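Local atomic coordinates of ColD (Escherichia coli, PDB entry 3GR9), a protein that probably strips the C3' hydroxyl from GDP-4-keto-6-deoxy-D-mannose on the route to L-colitose, with a pyridoxal phosphate cofactor, and here carries substitutions made to turn it into an aminotransferase. Residues L133-L138 and L159-E164; F71-R76 and D204-H209; F308-D313 and A361-K366; Y51-S56 and I210-R215. The protein carries 2 engineered substitutions. All blocks are in the same frame, centred on the assembly; numbering follows the deposited sequence.

Contact 1: L133-L138 and L159-E164; sequences LTVNLL and LEDNCE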
# COMPACT_ATOMS: atom_id res chain seq x y z
N LEU B 133 -17.54 -11.32 -6.87
CA LEU B 133 -16.31 -10.68 -7.32
C LEU B 133 -15.83 -11.33 -8.59
O LEU B 133 -15.11 -12.32 -8.58
CB LEU B 133 -15.21 -10.82 -6.25
CG LEU B 133 -13.88 -10.22 -6.69
CD1 LEU B 133 -14.18 -9.07 -7.63
CD2 LEU B 133 -13.02 -9.76 -5.52
N THR B 134 -16.24 -10.78 -9.72
CA THR B 134 -15.83 -11.35 -10.98
C THR B 134 -14.43 -10.92 -11.39
O THR B 134 -13.91 -9.91 -10.94
CB THR B 134 -16.78 -10.91 -12.05
OG1 THR B 134 -16.62 -9.51 -12.26
CG2 THR B 134 -18.18 -11.16 -11.58
N VAL B 135 -13.82 -11.71 -12.24
CA VAL B 135 -12.50 -11.37 -12.73
C VAL B 135 -12.44 -11.56 -14.27
O VAL B 135 -12.79 -12.61 -14.77
CB VAL B 135 -11.43 -12.17 -11.98
CG1 VAL B 135 -10.03 -12.07 -12.68
CG2 VAL B 135 -11.35 -11.67 -10.52
N ASN B 136 -12.04 -10.53 -15.03
CA ASN B 136 -11.96 -10.65 -16.51
C ASN B 136 -10.59 -11.21 -16.77
O ASN B 136 -9.57 -10.54 -16.54
CB ASN B 136 -12.15 -9.29 -17.15
CG ASN B 136 -13.50 -8.71 -16.80
OD1 ASN B 136 -14.49 -9.44 -16.80
ND2 ASN B 136 -13.53 -7.44 -16.36
N LEU B 137 -10.56 -12.49 -17.10
CA LEU B 137 -9.31 -13.20 -17.26
C LEU B 137 -8.66 -13.03 -18.62
O LEU B 137 -9.29 -13.32 -19.65
CB LEU B 137 -9.46 -14.68 -16.87
CG LEU B 137 -8.23 -15.20 -16.16
CD1 LEU B 137 -8.24 -14.94 -14.69
CD2 LEU B 137 -7.78 -16.65 -16.49
N LEU B 138 -7.44 -12.50 -18.60
CA LEU B 138 -6.59 -12.35 -19.77
C LEU B 138 -7.09 -11.39 -20.87
O LEU B 138 -6.85 -11.63 -22.05
CB LEU B 138 -6.38 -13.76 -20.34
CG LEU B 138 -5.65 -14.80 -19.49
CD1 LEU B 138 -5.33 -16.05 -20.29
CD2 LEU B 138 -4.38 -14.22 -18.83
N LEU B 159 -18.79 -6.82 -8.54
CA LEU B 159 -17.51 -6.16 -8.65
C LEU B 159 -16.62 -6.93 -9.64
O LEU B 159 -16.80 -8.13 -9.85
CB LEU B 159 -16.82 -6.18 -7.30
CG LEU B 159 -17.58 -5.79 -6.04
CD1 LEU B 159 -16.62 -6.27 -4.95
CD2 LEU B 159 -17.72 -4.24 -5.95
N GLU B 160 -15.66 -6.25 -10.21
CA GLU B 160 -14.77 -6.91 -11.14
C GLU B 160 -13.31 -6.54 -10.98
O GLU B 160 -12.94 -5.38 -11.05
CB GLU B 160 -15.19 -6.66 -12.59
CG GLU B 160 -16.50 -5.97 -12.81
CD GLU B 160 -16.62 -5.43 -14.22
OE1 GLU B 160 -15.89 -5.93 -15.10
OE2 GLU B 160 -17.42 -4.51 -14.45
N ASP B 161 -12.49 -7.55 -10.77
CA ASP B 161 -11.07 -7.33 -10.76
C ASP B 161 -10.80 -7.32 -12.26
O ASP B 161 -10.78 -8.36 -12.90
CB ASP B 161 -10.34 -8.48 -10.07
CG ASP B 161 -8.83 -8.31 -10.08
OD1 ASP B 161 -8.29 -7.72 -11.02
OD2 ASP B 161 -8.19 -8.79 -9.14
N ASN B 162 -10.65 -6.13 -12.81
CA ASN B 162 -10.42 -5.96 -14.23
C ASN B 162 -8.97 -5.64 -14.50
O ASN B 162 -8.63 -5.01 -15.50
CB ASN B 162 -11.33 -4.87 -14.78
CG ASN B 162 -11.36 -4.84 -16.29
OD1 ASN B 162 -11.26 -5.88 -16.94
ND2 ASN B 162 -11.49 -3.66 -16.86
N CYS B 163 -8.11 -6.09 -13.60
CA CYS B 163 -6.67 -5.87 -13.72
C CYS B 163 -5.94 -6.39 -14.92
O CYS B 163 -4.96 -5.76 -15.33
CB CYS B 163 -5.91 -6.15 -12.42
SG CYS B 163 -6.17 -4.87 -11.14
N GLU B 164 -6.43 -7.50 -15.48
CA GLU B 164 -5.87 -8.13 -16.69
C GLU B 164 -6.52 -7.76 -18.03
O GLU B 164 -5.99 -8.12 -19.07
CB GLU B 164 -6.08 -9.64 -16.58
CG GLU B 164 -5.03 -10.27 -15.75
CD GLU B 164 -5.01 -11.77 -15.85
OE1 GLU B 164 -6.02 -12.37 -16.29
OE2 GLU B 164 -3.97 -12.32 -15.45
O HOH W 1 -8.67 -8.78 -14.73

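Contact 2: F71-R76 and D204-H209; sequences FTKKPR and DEEIYH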
# COMPACT_ATOMS: atom_id res chain seq x y z
N PHE B 71 -17.51 1.01 4.93
CA PHE B 71 -17.71 2.37 5.40
C PHE B 71 -18.87 3.15 4.80
O PHE B 71 -19.09 4.26 5.20
CB PHE B 71 -16.41 3.20 5.42
CG PHE B 71 -15.23 2.43 5.94
CD1 PHE B 71 -15.27 1.86 7.21
CD2 PHE B 71 -14.09 2.25 5.16
CE1 PHE B 71 -14.20 1.11 7.69
CE2 PHE B 71 -12.99 1.53 5.64
CZ PHE B 71 -13.05 0.93 6.90
N THR B 72 -19.66 2.54 3.92
CA THR B 72 -20.86 3.19 3.39
C THR B 72 -21.80 3.50 4.58
O THR B 72 -21.92 2.71 5.52
CB THR B 72 -21.60 2.21 2.49
OG1 THR B 72 -21.73 0.97 3.19
CG2 THR B 72 -20.76 1.86 1.27
N LYS B 73 -22.48 4.64 4.57
CA LYS B 73 -23.32 4.95 5.73
C LYS B 73 -24.17 3.80 6.20
O LYS B 73 -24.27 3.50 7.39
CB LYS B 73 -24.14 6.20 5.51
CG LYS B 73 -23.29 7.44 5.42
CD LYS B 73 -23.71 8.18 4.15
CE LYS B 73 -24.64 7.26 3.27
NZ LYS B 73 -25.69 7.93 2.42
N LYS B 74 -24.76 3.12 5.23
CA LYS B 74 -25.54 1.93 5.50
C LYS B 74 -24.64 0.87 4.85
O LYS B 74 -24.76 0.57 3.66
CB LYS B 74 -26.85 1.92 4.74
CG LYS B 74 -27.56 0.62 4.91
CD LYS B 74 -29.05 0.85 4.84
CE LYS B 74 -29.71 -0.13 3.87
NZ LYS B 74 -29.46 -1.55 4.27
N PRO B 75 -23.76 0.29 5.66
CA PRO B 75 -22.76 -0.66 5.17
C PRO B 75 -23.23 -1.70 4.18
O PRO B 75 -24.30 -2.30 4.34
CB PRO B 75 -22.18 -1.27 6.44
CG PRO B 75 -22.46 -0.22 7.51
CD PRO B 75 -23.73 0.46 7.13
N ARG B 76 -22.46 -1.89 3.12
CA ARG B 76 -22.89 -2.87 2.16
C ARG B 76 -22.42 -4.28 2.43
O ARG B 76 -23.11 -5.23 2.11
CB ARG B 76 -22.74 -2.36 0.76
CG ARG B 76 -23.28 -0.96 0.78
CD ARG B 76 -23.75 -0.43 -0.60
NE ARG B 76 -23.82 1.05 -0.57
CZ ARG B 76 -23.52 1.85 -1.59
NH1 ARG B 76 -23.13 1.33 -2.76
NH2 ARG B 76 -23.60 3.19 -1.44
N ASP B 204 -20.61 5.74 -8.46
CA ASP B 204 -21.26 5.91 -7.16
C ASP B 204 -20.61 7.03 -6.32
O ASP B 204 -19.44 6.94 -5.94
CB ASP B 204 -21.30 4.56 -6.44
CG ASP B 204 -22.34 4.48 -5.33
OD1 ASP B 204 -22.11 5.04 -4.24
OD2 ASP B 204 -23.35 3.77 -5.53
N GLU B 205 -21.37 8.10 -6.08
CA GLU B 205 -20.87 9.26 -5.35
C GLU B 205 -20.34 8.95 -3.98
O GLU B 205 -19.21 9.34 -3.66
CB GLU B 205 -21.79 10.48 -5.39
CG GLU B 205 -21.08 11.84 -5.67
CD GLU B 205 -21.71 13.03 -4.94
OE1 GLU B 205 -22.74 12.85 -4.26
OE2 GLU B 205 -21.19 14.16 -5.05
N GLU B 206 -21.15 8.25 -3.17
CA GLU B 206 -20.74 7.83 -1.83
C GLU B 206 -19.47 6.97 -1.84
O GLU B 206 -18.59 7.18 -1.01
CB GLU B 206 -21.84 7.12 -1.04
CG GLU B 206 -21.26 6.67 0.30
CD GLU B 206 -22.24 6.05 1.27
OE1 GLU B 206 -23.32 5.59 0.82
OE2 GLU B 206 -21.89 6.02 2.49
N ILE B 207 -19.39 6.00 -2.74
CA ILE B 207 -18.18 5.18 -2.83
C ILE B 207 -17.00 6.05 -3.21
O ILE B 207 -15.88 5.90 -2.70
CB ILE B 207 -18.29 4.10 -3.92
CG1 ILE B 207 -19.17 2.94 -3.46
CG2 ILE B 207 -16.90 3.61 -4.30
CD1 ILE B 207 -19.26 2.83 -1.99
N TYR B 208 -17.24 6.94 -4.16
CA TYR B 208 -16.20 7.81 -4.63
C TYR B 208 -15.49 8.48 -3.45
O TYR B 208 -14.25 8.38 -3.26
CB TYR B 208 -16.82 8.82 -5.57
CG TYR B 208 -15.79 9.77 -6.08
CD1 TYR B 208 -14.49 9.35 -6.32
CD2 TYR B 208 -16.10 11.12 -6.28
CE1 TYR B 208 -13.53 10.23 -6.79
CE2 TYR B 208 -15.13 12.01 -6.72
CZ TYR B 208 -13.85 11.57 -6.96
OH TYR B 208 -12.88 12.44 -7.39
N HIS B 209 -16.30 9.14 -2.62
CA HIS B 209 -15.80 9.85 -1.44
C HIS B 209 -15.14 8.94 -0.36
O HIS B 209 -14.18 9.37 0.35
CB HIS B 209 -16.96 10.65 -0.80
CG HIS B 209 -17.47 11.78 -1.64
ND1 HIS B 209 -18.47 12.62 -1.20
CD2 HIS B 209 -17.15 12.20 -2.89
CE1 HIS B 209 -18.73 13.53 -2.13
NE2 HIS B 209 -17.94 13.29 -3.17

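Contact 3: F308-D313 and A361-K366; sequences FIIKKD and AEYLDK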
# COMPACT_ATOMS: atom_id res chain seq x y z
N PHE B 308 -2.99 -21.76 -23.55
CA PHE B 308 -3.14 -23.01 -24.30
C PHE B 308 -3.57 -24.02 -23.27
O PHE B 308 -3.13 -23.93 -22.13
CB PHE B 308 -1.83 -23.46 -24.88
CG PHE B 308 -1.41 -22.67 -26.06
CD1 PHE B 308 -2.15 -22.71 -27.24
CD2 PHE B 308 -0.29 -21.86 -25.97
CE1 PHE B 308 -1.78 -21.95 -28.34
CE2 PHE B 308 0.11 -21.11 -27.07
CZ PHE B 308 -0.65 -21.14 -28.26
N ILE B 309 -4.37 -24.99 -23.68
CA ILE B 309 -4.82 -26.02 -22.76
C ILE B 309 -4.66 -27.43 -23.43
O ILE B 309 -5.19 -27.72 -24.47
CB ILE B 309 -6.25 -25.68 -22.29
CG1 ILE B 309 -6.31 -25.76 -20.76
CG2 ILE B 309 -7.26 -26.62 -22.91
CD1 ILE B 309 -6.12 -24.43 -20.03
N ILE B 310 -3.76 -28.26 -22.92
CA ILE B 310 -3.53 -29.57 -23.51
C ILE B 310 -4.80 -30.41 -23.63
O ILE B 310 -5.49 -30.62 -22.62
CB ILE B 310 -2.42 -30.37 -22.81
CG1 ILE B 310 -1.00 -29.96 -23.23
CG2 ILE B 310 -2.48 -31.83 -23.27
CD1 ILE B 310 -0.08 -29.99 -22.09
N LYS B 311 -5.10 -30.86 -24.84
CA LYS B 311 -6.31 -31.61 -25.10
C LYS B 311 -6.35 -32.92 -24.33
O LYS B 311 -5.35 -33.58 -24.18
CB LYS B 311 -6.43 -31.87 -26.60
CG LYS B 311 -7.56 -31.13 -27.26
CD LYS B 311 -7.21 -30.77 -28.68
CE LYS B 311 -8.45 -30.40 -29.47
NZ LYS B 311 -8.11 -29.41 -30.51
N LYS B 312 -7.53 -33.25 -23.82
CA LYS B 312 -7.77 -34.44 -23.01
C LYS B 312 -7.43 -35.69 -23.80
O LYS B 312 -7.68 -35.77 -24.99
CB LYS B 312 -9.24 -34.48 -22.58
CG LYS B 312 -9.47 -34.39 -21.08
CD LYS B 312 -9.72 -32.96 -20.65
CE LYS B 312 -11.09 -32.78 -20.01
NZ LYS B 312 -11.74 -31.52 -20.48
N ASP B 313 -6.85 -36.68 -23.14
CA ASP B 313 -6.49 -37.88 -23.86
C ASP B 313 -5.69 -37.54 -25.10
O ASP B 313 -6.08 -37.91 -26.19
CB ASP B 313 -7.75 -38.60 -24.30
CG ASP B 313 -8.20 -39.62 -23.31
OD1 ASP B 313 -7.32 -40.26 -22.72
OD2 ASP B 313 -9.43 -39.77 -23.14
N ALA B 361 -10.27 -25.95 -13.05
CA ALA B 361 -9.08 -25.27 -12.58
C ALA B 361 -7.97 -26.24 -12.25
O ALA B 361 -6.78 -25.94 -12.59
CB ALA B 361 -9.43 -24.37 -11.43
N GLU B 362 -8.35 -27.42 -11.70
CA GLU B 362 -7.35 -28.48 -11.39
C GLU B 362 -6.69 -28.89 -12.72
O GLU B 362 -5.46 -29.05 -12.85
CB GLU B 362 -7.93 -29.70 -10.64
CG GLU B 362 -7.74 -29.66 -9.08
CD GLU B 362 -8.86 -30.35 -8.26
OE1 GLU B 362 -9.40 -31.38 -8.75
OE2 GLU B 362 -9.18 -29.87 -7.13
N TYR B 363 -7.49 -28.98 -13.77
CA TYR B 363 -7.05 -29.39 -15.11
C TYR B 363 -6.25 -28.31 -15.80
O TYR B 363 -5.19 -28.54 -16.40
CB TYR B 363 -8.24 -29.85 -15.94
CG TYR B 363 -7.75 -30.41 -17.24
CD1 TYR B 363 -7.43 -31.76 -17.37
CD2 TYR B 363 -7.46 -29.56 -18.29
CE1 TYR B 363 -6.91 -32.25 -18.53
CE2 TYR B 363 -6.91 -30.03 -19.44
CZ TYR B 363 -6.65 -31.39 -19.56
OH TYR B 363 -6.11 -31.92 -20.71
N LEU B 364 -6.72 -27.09 -15.65
CA LEU B 364 -5.92 -25.99 -16.18
C LEU B 364 -4.62 -26.04 -15.34
O LEU B 364 -3.55 -25.76 -15.87
CB LEU B 364 -6.62 -24.65 -15.89
CG LEU B 364 -5.83 -23.34 -16.05
CD1 LEU B 364 -6.77 -22.15 -16.25
CD2 LEU B 364 -4.74 -23.08 -14.99
N ASP B 365 -4.68 -26.34 -14.03
CA ASP B 365 -3.42 -26.33 -13.27
C ASP B 365 -2.33 -27.25 -13.78
O ASP B 365 -1.13 -26.91 -13.69
CB ASP B 365 -3.59 -26.47 -11.75
CG ASP B 365 -2.35 -25.96 -10.98
OD1 ASP B 365 -2.32 -24.73 -10.72
OD2 ASP B 365 -1.42 -26.73 -10.62
N LYS B 366 -2.70 -28.41 -14.30
CA LYS B 366 -1.72 -29.35 -14.81
C LYS B 366 -1.50 -29.30 -16.33
O LYS B 366 -0.51 -29.80 -16.80
CB LYS B 366 -2.03 -30.78 -14.36
CG LYS B 366 -2.59 -30.90 -12.96
CD LYS B 366 -1.62 -31.59 -12.03
CE LYS B 366 -2.30 -32.13 -10.79
NZ LYS B 366 -2.31 -33.62 -10.74

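Contact 4: Y51-S56 and I210-R215; sequences YAVMVS and ILLCIR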
# COMPACT_ATOMS: atom_id res chain seq x y z
N TYR B 51 -16.49 8.29 -11.95
CA TYR B 51 -15.32 8.50 -11.09
C TYR B 51 -14.25 7.43 -11.18
O TYR B 51 -14.53 6.23 -11.19
CB TYR B 51 -15.79 8.55 -9.65
CG TYR B 51 -17.00 9.41 -9.43
CD1 TYR B 51 -16.91 10.80 -9.52
CD2 TYR B 51 -18.22 8.84 -9.07
CE1 TYR B 51 -18.02 11.60 -9.29
CE2 TYR B 51 -19.33 9.62 -8.83
CZ TYR B 51 -19.22 11.01 -8.94
OH TYR B 51 -20.30 11.82 -8.68
N ALA B 52 -13.01 7.88 -11.15
CA ALA B 52 -11.84 7.01 -11.16
C ALA B 52 -10.95 7.45 -10.01
O ALA B 52 -10.89 8.64 -9.66
CB ALA B 52 -11.09 7.18 -12.43
N VAL B 53 -10.25 6.51 -9.41
CA VAL B 53 -9.36 6.88 -8.34
C VAL B 53 -8.04 6.18 -8.49
O VAL B 53 -7.99 4.98 -8.65
CB VAL B 53 -9.90 6.58 -6.95
CG1 VAL B 53 -8.73 6.44 -5.99
CG2 VAL B 53 -10.84 7.70 -6.51
N MET B 54 -6.95 6.95 -8.44
CA MET B 54 -5.66 6.33 -8.61
C MET B 54 -4.98 5.99 -7.29
O MET B 54 -5.06 6.78 -6.33
CB MET B 54 -4.76 7.07 -9.60
CG MET B 54 -3.47 6.25 -9.82
SD MET B 54 -2.29 7.23 -10.69
CE MET B 54 -1.16 5.84 -11.32
N VAL B 55 -4.37 4.79 -7.26
CA VAL B 55 -3.68 4.23 -6.10
C VAL B 55 -2.35 3.63 -6.49
O VAL B 55 -2.03 3.48 -7.68
CB VAL B 55 -4.47 3.05 -5.43
CG1 VAL B 55 -5.54 3.58 -4.53
CG2 VAL B 55 -5.02 1.92 -6.42
N SER B 56 -1.62 3.20 -5.46
CA SER B 56 -0.30 2.60 -5.63
C SER B 56 -0.20 1.33 -6.49
O SER B 56 0.84 1.08 -7.12
CB SER B 56 0.38 2.44 -4.30
OG SER B 56 -0.14 1.29 -3.69
N ILE B 210 -15.64 7.72 -0.18
CA ILE B 210 -15.04 6.85 0.83
C ILE B 210 -13.63 6.55 0.37
O ILE B 210 -12.71 6.46 1.17
CB ILE B 210 -15.87 5.53 1.01
CG1 ILE B 210 -17.25 5.83 1.63
CG2 ILE B 210 -15.06 4.48 1.83
CD1 ILE B 210 -18.29 4.72 1.58
N LEU B 211 -13.46 6.45 -0.95
CA LEU B 211 -12.18 6.15 -1.58
C LEU B 211 -11.18 7.29 -1.31
O LEU B 211 -10.11 7.10 -0.71
CB LEU B 211 -12.43 5.99 -3.08
CG LEU B 211 -13.35 4.79 -3.35
CD1 LEU B 211 -13.05 3.95 -4.68
CD2 LEU B 211 -13.39 3.90 -2.11
N LEU B 212 -11.58 8.49 -1.72
CA LEU B 212 -10.75 9.68 -1.54
C LEU B 212 -10.22 9.71 -0.12
O LEU B 212 -9.07 10.07 0.14
CB LEU B 212 -11.61 10.93 -1.76
CG LEU B 212 -11.89 11.18 -3.25
CD1 LEU B 212 -12.68 12.52 -3.47
CD2 LEU B 212 -10.56 11.20 -3.98
N CYS B 213 -11.08 9.35 0.80
CA CYS B 213 -10.71 9.40 2.19
C CYS B 213 -9.78 8.30 2.56
O CYS B 213 -8.78 8.52 3.24
CB CYS B 213 -11.96 9.31 3.06
SG CYS B 213 -11.70 9.12 4.87
N ILE B 214 -10.17 7.09 2.20
CA ILE B 214 -9.35 5.97 2.63
C ILE B 214 -8.03 5.73 1.92
O ILE B 214 -7.18 5.02 2.45
CB ILE B 214 -10.12 4.69 2.97
CG1 ILE B 214 -10.62 3.97 1.72
CG2 ILE B 214 -11.19 4.89 4.04
CD1 ILE B 214 -11.22 2.64 2.10
N ARG B 215 -7.85 6.33 0.75
CA ARG B 215 -6.59 6.17 0.02
C ARG B 215 -5.47 6.92 0.74
O ARG B 215 -4.29 6.49 0.64
CB ARG B 215 -6.70 6.83 -1.35
CG ARG B 215 -5.35 7.06 -2.03
CD ARG B 215 -5.48 7.54 -3.48
NE ARG B 215 -5.96 8.92 -3.58
CZ ARG B 215 -6.30 9.51 -4.72
NH1 ARG B 215 -6.24 8.84 -5.89
NH2 ARG B 215 -6.73 10.75 -4.69

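Contact 1: L133-L138 and L159-E164
T134 and E160 face each other in a parallel bridge flanked by L133-L159 and V135-D161; the axes of strands 133-135 and 159-161 approach to 4.4 Å, with 37° between their directions. These neighbours of the central sheet are joined through helix 144-151 as a beta-alpha-beta unit of the pyridoxal phosphate-dependent aminotransferase fold. T134 straddles the pairing: its N donates to L159 O at 2.7 Å, while its carbonyl O accepts from D161 N. L159 O is gripped twice, because chi1 of 68° sets T134 OG1 between backbone N and carbonyl carbon, and from there it donates to L159 O at 2.8 Å, from the opposite face of the carbonyl plane to T134 N. On the face of the sheet carrying L133, V135 and D161, V135 CG2 lies 3.4 Å from D161 CB. D161 OD1 closes an Asx turn onto C163 N, and OD2 is held by N62 and T93.

Past V135 the polar side chains take over. N136 ND2 donates to E160 OE1 at 3.1 Å and to N162 OD1 at 2.8 Å, both acceptors near the N136 amide plane although the E160 carboxylate plane stands 84° to it. E160 is also fixed by the backbone N atoms of G176 and G179. A water joins N136 O and D161 O, to which it donates, with E164 N, from which it accepts. E164, whose side chain lies about 5 Å from a bound 2-oxoglutarate, offers OE1 to L138 N at 2.7 Å, met from above the carboxylate plane.

Contact 2: F71-R76 and D204-H209
E206 sends its carboxylate across to K73 and R76 on an extended chain, with CG anti to the backbone N (chi1 176°). From the other side R76, its chain extended from CG to NE, brings its guanidinium group to the start of the helix. The loop that follows helix 58-71 is thereby fastened to the first turn of helix 205-215. K73 N donates to E206 OE2, 2.6 Å away with 162° at the hydrogen, and the bond uses the syn lone pair of that oxygen. E206 OE1 turns to R76 NH2 at 3.3 Å, a salt bridge whose hydrogen bond is weak; the guanidinium and carboxylate planes stand 70° apart. D204 OD1 lies at the edge of the guanidinium, in its plane, but its 3.7 Å to R76 NH2 makes a long ion pair. D204 is also the N-cap, with OD1 accepting from I207 N. Apolar packing adds to this: T72 CG2 meets I207 CD1 at 3.7 Å, and I207 CD1 also lies over one face of the R76 guanidinium. Nearby, the F71 ring packs edge-to-face on Y349 of the second subunit.

K73 NZ makes a long ion pair with E206 OE1, and this lysine is poorly ordered. The network of two acids and two bases should therefore balance charge at a partly exposed surface, while its directional hold probably rests mainly on the K73 backbone N.

Contact 3: F308-D313 and A361-K366
This is strand-to-helix packing at the end of the middle strand (305-310) of the small three-stranded antiparallel sheet, where I309, I310 and K312 meet L364 and Y363, away from the annotated sites, the L364 side chain being about 12 Å from a bound 2-oxoglutarate. Helix 359-367 leads straight into strand 368-372, which pairs with strand 305-310, so the helix lies beside the end of the strand with which its successor pairs. The backbone bond between I310 and N367 marks that junction. Two side chains of the helix make the contact. L364, its CG anti to the backbone N (chi1 166°), offers that carbon to I309 CD1 at 4.1 Å, the two side chains crossing at about a right angle. Y363 carries most of the rest: its side chain sets off toward the strand, and its OH donates to I310 O, which lies at the ring edge and in its plane. The modelled separation of Y363 OH and I310 O, 2.4 Å, is very short, so the exact length is doubtful.

K312 crosses the ring obliquely over one face. Its CD stands 4.0 Å from the centroid of the Y363 ring, 29° off the normal, a CH-pi contact. The chain then bends so that NZ of K312 lies almost on the ring normal, but at 5.0 Å from the Y363 centroid any cation-pi attraction is weak at most. On I310 itself the side chain packs against R318 and L321 of helix 318-327. The tyrosine thus combines a polar end satisfied by a backbone carbonyl with a ring face that receives mainly the aliphatic part of a lysine.

Contact 4: Y51-S56 and I210-R215
V53, M54 and V55 of strand 51-55 run nearly parallel to helix 210-215, which supplies L211, L212 and R215; the two axes lie 9° apart in direction and 9.4 Å at closest approach. The strand is an outermost one of the large mixed sheet within this chain, and the helix packs against it in a buried interface. V53 points toward the helix and divides its methyls: CG2 lies 4.1 Å from L211 CB and 4.3 Å from L212 CD2, while CG1 comes 3.5 Å from R215 NH1, oblique to the guanidinium. Further along, V55 CG1 touches R215 CD at 4.1 Å.

R215 leaves the helix with CG anti to the backbone N (chi1 164°), and a bend at chi3 (72°) swings its guanidinium back over the strand. NH1 donates to M54 O, which sits at the group's edge near its plane; the modelled 2.4 Å between R215 NH1 and M54 O is very short, and since M54 O is crowded by another atom of the model the bond length is doubtful. The nearby M54 N is a donor as well, and a third partner reconciles the two: E40 OE2, from helix 34-47, accepts from M54 N and forms a salt bridge with R215 NH1. The buried charge is thus probably neutralised by E40, with E40 also holding M54 N, amid otherwise aliphatic packing.

Following the chain from its N terminus, Y51-S56 comes first and is joined to I210-R215 by contact 4, closing the longest loop of the four. Within it, contact 2 ties the loop after helix 58-71 to the first turn of helix 205-215, so contacts 2 and 4 share that helix and touch, as where Y208 packs on Y51. Contact 1 is nested deeper still, inside the loop of contact 2, and pairs two inner strands of the large sheet that contact 4 reaches at its edge. Contact 3 opens only after all these have closed, binding the small C-terminal sheet to helix 359-367; its centre lies about 41 Å from that of contact 2.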